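Local coordinates for uncharacterized protein BAD_0989 (Bifidobacterium adolescentis ATCC 15703, PDB 3CYM) that is of unknown function but probably binds nucleic acid and may act as a 3'-5' exonuclease, at residues Arg243-Glu246 and Leu247-Tyr251. Sequence-based numbering, arbitrary orientation.
Sequences RRDE and LAREY
Arg243 lays its guanidinium over the isobutyl group of Leu247, one turn further along the last part of helix 231-250 in the HRDC domain, a helical module found in RNase D-like nucleases. CD2 of Leu247 sits 3.4 Å above the guanidinium plane, displaced toward its rim, while CD1 packs against NE. Arg243 reaches this position by a bend at chi2 (50°), which folds the otherwise extended chain along the helix surface. Its NH1 also forms a salt bridge with Glu246 OE1 at 3.0 Å, approaching nearly along the C-O axis of the acid, and the oxygen lies 20° out of the guanidinium plane. Two waters extend the network by a further turn: one joins NH2 to Glu250 OE1, the other joins NH1 to the same oxygen, so the opposite charges of Arg243 and Glu250 are linked through solvent. A leucine in place of Arg243 would probably leave Glu246 without its charged mate and break the water bridges to Glu250.

Another i to i+4 pair runs along the helix, where Asp245 OD2 lies 3.1 Å from Arg249 NH1. This salt bridge includes only a weak, bent hydrogen bond, with the carboxylate and guanidinium planes 79° apart. Tyr53 OH positions the acid by bonding its other oxygen, OD1, tying the helix to a loop of the exonuclease region.

Beneath these side chains, backbone bonds run from the N atoms of Leu247, Ala248, Arg249 and Glu250 to the carbonyls four residues earlier, and Leu247 N bonds Arg243 O at 3.1 Å.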
ATOM      1  N   ARG A 243      10.600  20.985   1.329  1.00 14.07           N
ATOM      2  CA  ARG A 243      10.372  21.801   0.140  1.00 15.75           C
ATOM      3  C   ARG A 243      10.132  20.938  -1.103  1.00 15.58           C
ATOM      4  O   ARG A 243       9.245  21.239  -1.895  1.00 20.66           O
ATOM      5  CB  ARG A 243      11.495  22.813  -0.071  1.00  5.35           C
ATOM      6  CG  ARG A 243      11.243  23.822  -1.199  1.00 16.79           C
ATOM      7  CD  ARG A 243       9.874  24.510  -1.134  1.00 17.57           C
ATOM      8  NE  ARG A 243       9.730  25.496  -2.208  1.00 22.35           N
ATOM      9  CZ  ARG A 243       8.580  25.963  -2.690  1.00 22.37           C
ATOM     10  NH1 ARG A 243       7.406  25.527  -2.236  1.00 14.93           N
ATOM     11  NH2 ARG A 243       8.606  26.862  -3.665  1.00 25.49           N
ATOM     12  N   ARG A 244      10.898  19.855  -1.243  1.00 17.77           N
ATOM     13  CA  ARG A 244      10.693  18.883  -2.319  1.00 17.86           C
ATOM     14  C   ARG A 244       9.281  18.286  -2.276  1.00 16.94           C
ATOM     15  O   ARG A 244       8.680  18.059  -3.313  1.00 15.69           O
ATOM     16  CB  ARG A 244      11.751  17.774  -2.242  1.00 19.41           C
ATOM     17  CG  ARG A 244      11.729  16.760  -3.376  1.00 20.43           C
ATOM     18  CD  ARG A 244      12.718  15.641  -3.125  1.00 22.74           C
ATOM     19  NE  ARG A 244      12.287  14.699  -2.092  1.00 16.09           N
ATOM     20  CZ  ARG A 244      12.878  13.529  -1.852  1.00 25.71           C
ATOM     21  NH1 ARG A 244      12.423  12.742  -0.888  1.00 22.03           N
ATOM     22  NH2 ARG A 244      13.925  13.140  -2.573  1.00 21.24           N
ATOM     23  N   ASP A 245       8.758  18.057  -1.074  1.00 19.67           N
ATOM     24  CA  ASP A 245       7.418  17.485  -0.905  1.00 21.01           C
ATOM     25  C   ASP A 245       6.307  18.467  -1.289  1.00 16.54           C
ATOM     26  O   ASP A 245       5.309  18.069  -1.886  1.00 20.07           O
ATOM     27  CB  ASP A 245       7.220  16.991   0.530  1.00 22.53           C
ATOM     28  CG  ASP A 245       5.929  16.216   0.710  1.00 26.92           C
ATOM     29  OD1 ASP A 245       5.849  15.060   0.240  1.00 30.87           O
ATOM     30  OD2 ASP A 245       5.002  16.765   1.334  1.00 29.95           O
ATOM     31  N   GLU A 246       6.491  19.738  -0.942  1.00 17.25           N
ATOM     32  CA  GLU A 246       5.556  20.808  -1.314  1.00 19.29           C
ATOM     33  C   GLU A 246       5.442  20.943  -2.825  1.00 18.56           C
ATOM     34  O   GLU A 246       4.338  20.935  -3.376  1.00 20.31           O
ATOM     35  CB  GLU A 246       6.019  22.145  -0.732  1.00 20.77           C
ATOM     36  CG  GLU A 246       5.934  22.240   0.772  1.00 26.46           C
ATOM     37  CD  GLU A 246       6.545  23.513   1.312  1.00 36.77           C
ATOM     38  OE1 GLU A 246       6.905  24.403   0.506  1.00 38.11           O
ATOM     39  OE2 GLU A 246       6.667  23.617   2.551  1.00 43.00           O
ATOM     40  N   LEU A 247       6.600  21.052  -3.474  1.00 17.93           N
ATOM     41  CA  LEU A 247       6.704  21.232  -4.921  1.00 19.66           C
ATOM     42  C   LEU A 247       6.273  20.000  -5.699  1.00 17.03           C
ATOM     43  O   LEU A 247       5.765  20.115  -6.804  1.00 17.75           O
ATOM     44  CB  LEU A 247       8.133  21.620  -5.303  1.00 15.59           C
ATOM     45  CG  LEU A 247       8.553  23.033  -4.871  1.00 20.39           C
ATOM     46  CD1 LEU A 247      10.050  23.238  -4.923  1.00  9.47           C
ATOM     47  CD2 LEU A 247       7.855  24.093  -5.711  1.00 24.94           C
ATOM     48  N   ALA A 248       6.477  18.822  -5.122  1.00 20.12           N
ATOM     49  CA  ALA A 248       6.049  17.575  -5.753  1.00 21.03           C
ATOM     50  C   ALA A 248       4.528  17.452  -5.760  1.00 26.31           C
ATOM     51  O   ALA A 248       3.950  16.933  -6.717  1.00 25.58           O
ATOM     52  CB  ALA A 248       6.674  16.394  -5.064  1.00 16.36           C
ATOM     53  N   ARG A 249       3.896  17.929  -4.687  1.00 26.43           N
ATOM     54  CA  ARG A 249       2.438  17.925  -4.551  1.00 29.37           C
ATOM     55  C   ARG A 249       1.809  18.990  -5.447  1.00 26.46           C
ATOM     56  O   ARG A 249       0.794  18.744  -6.098  1.00 27.67           O
ATOM     57  CB  ARG A 249       2.045  18.166  -3.090  1.00 28.76           C
ATOM     58  CG  ARG A 249       0.542  18.083  -2.812  1.00 42.25           C
ATOM     59  CD  ARG A 249       0.174  18.560  -1.409  1.00 49.28           C
ATOM     60  NE  ARG A 249       0.565  17.607  -0.370  1.00 59.83           N
ATOM     61  CZ  ARG A 249       1.640  17.727   0.411  1.00 62.59           C
ATOM     62  NH1 ARG A 249       1.898  16.799   1.325  1.00 66.35           N
ATOM     63  NH2 ARG A 249       2.456  18.768   0.285  1.00 60.21           N
ATOM     64  N   GLU A 250       2.429  20.168  -5.467  1.00 27.39           N
ATOM     65  CA  GLU A 250       1.964  21.305  -6.255  1.00 25.67           C
ATOM     66  C   GLU A 250       2.027  20.997  -7.747  1.00 30.01           C
ATOM     67  O   GLU A 250       1.094  21.320  -8.490  1.00 30.67           O
ATOM     68  CB  GLU A 250       2.809  22.539  -5.927  1.00 26.80           C
ATOM     69  CG  GLU A 250       2.556  23.753  -6.806  1.00 26.42           C
ATOM     70  CD  GLU A 250       3.503  24.902  -6.515  1.00 37.26           C
ATOM     71  OE1 GLU A 250       4.457  24.716  -5.724  1.00 30.74           O
ATOM     72  OE2 GLU A 250       3.286  25.998  -7.083  1.00 38.65           O
ATOM     73  N   TYR A 251       3.122  20.364  -8.171  1.00 29.39           N
ATOM     74  CA  TYR A 251       3.345  20.052  -9.582  1.00 29.38           C
ATOM     75  C   TYR A 251       2.929  18.637  -9.989  1.00 27.68           C
ATOM     76  O   TYR A 251       3.091  18.259 -11.152  1.00 25.26           O
ATOM     77  CB  TYR A 251       4.803  20.313  -9.957  1.00 28.85           C
ATOM     78  CG  TYR A 251       5.109  21.779 -10.098  1.00 31.25           C
ATOM     79  CD1 TYR A 251       4.888  22.437 -11.302  1.00 35.56           C
ATOM     80  CD2 TYR A 251       5.598  22.515  -9.029  1.00 32.27           C
ATOM     81  CE1 TYR A 251       5.157  23.786 -11.441  1.00 36.75           C
ATOM     82  CE2 TYR A 251       5.872  23.870  -9.159  1.00 35.42           C
ATOM     83  CZ  TYR A 251       5.649  24.495 -10.369  1.00 32.82           C
ATOM     84  OH  TYR A 251       5.913  25.834 -10.514  1.00 31.77           O
TER
HETATM   85  O   HOH W   1       5.905  27.353  -4.391  1.00 32.72           O
HETATM   86  O   HOH W   2       4.649  25.023  -2.987  1.00 38.88           O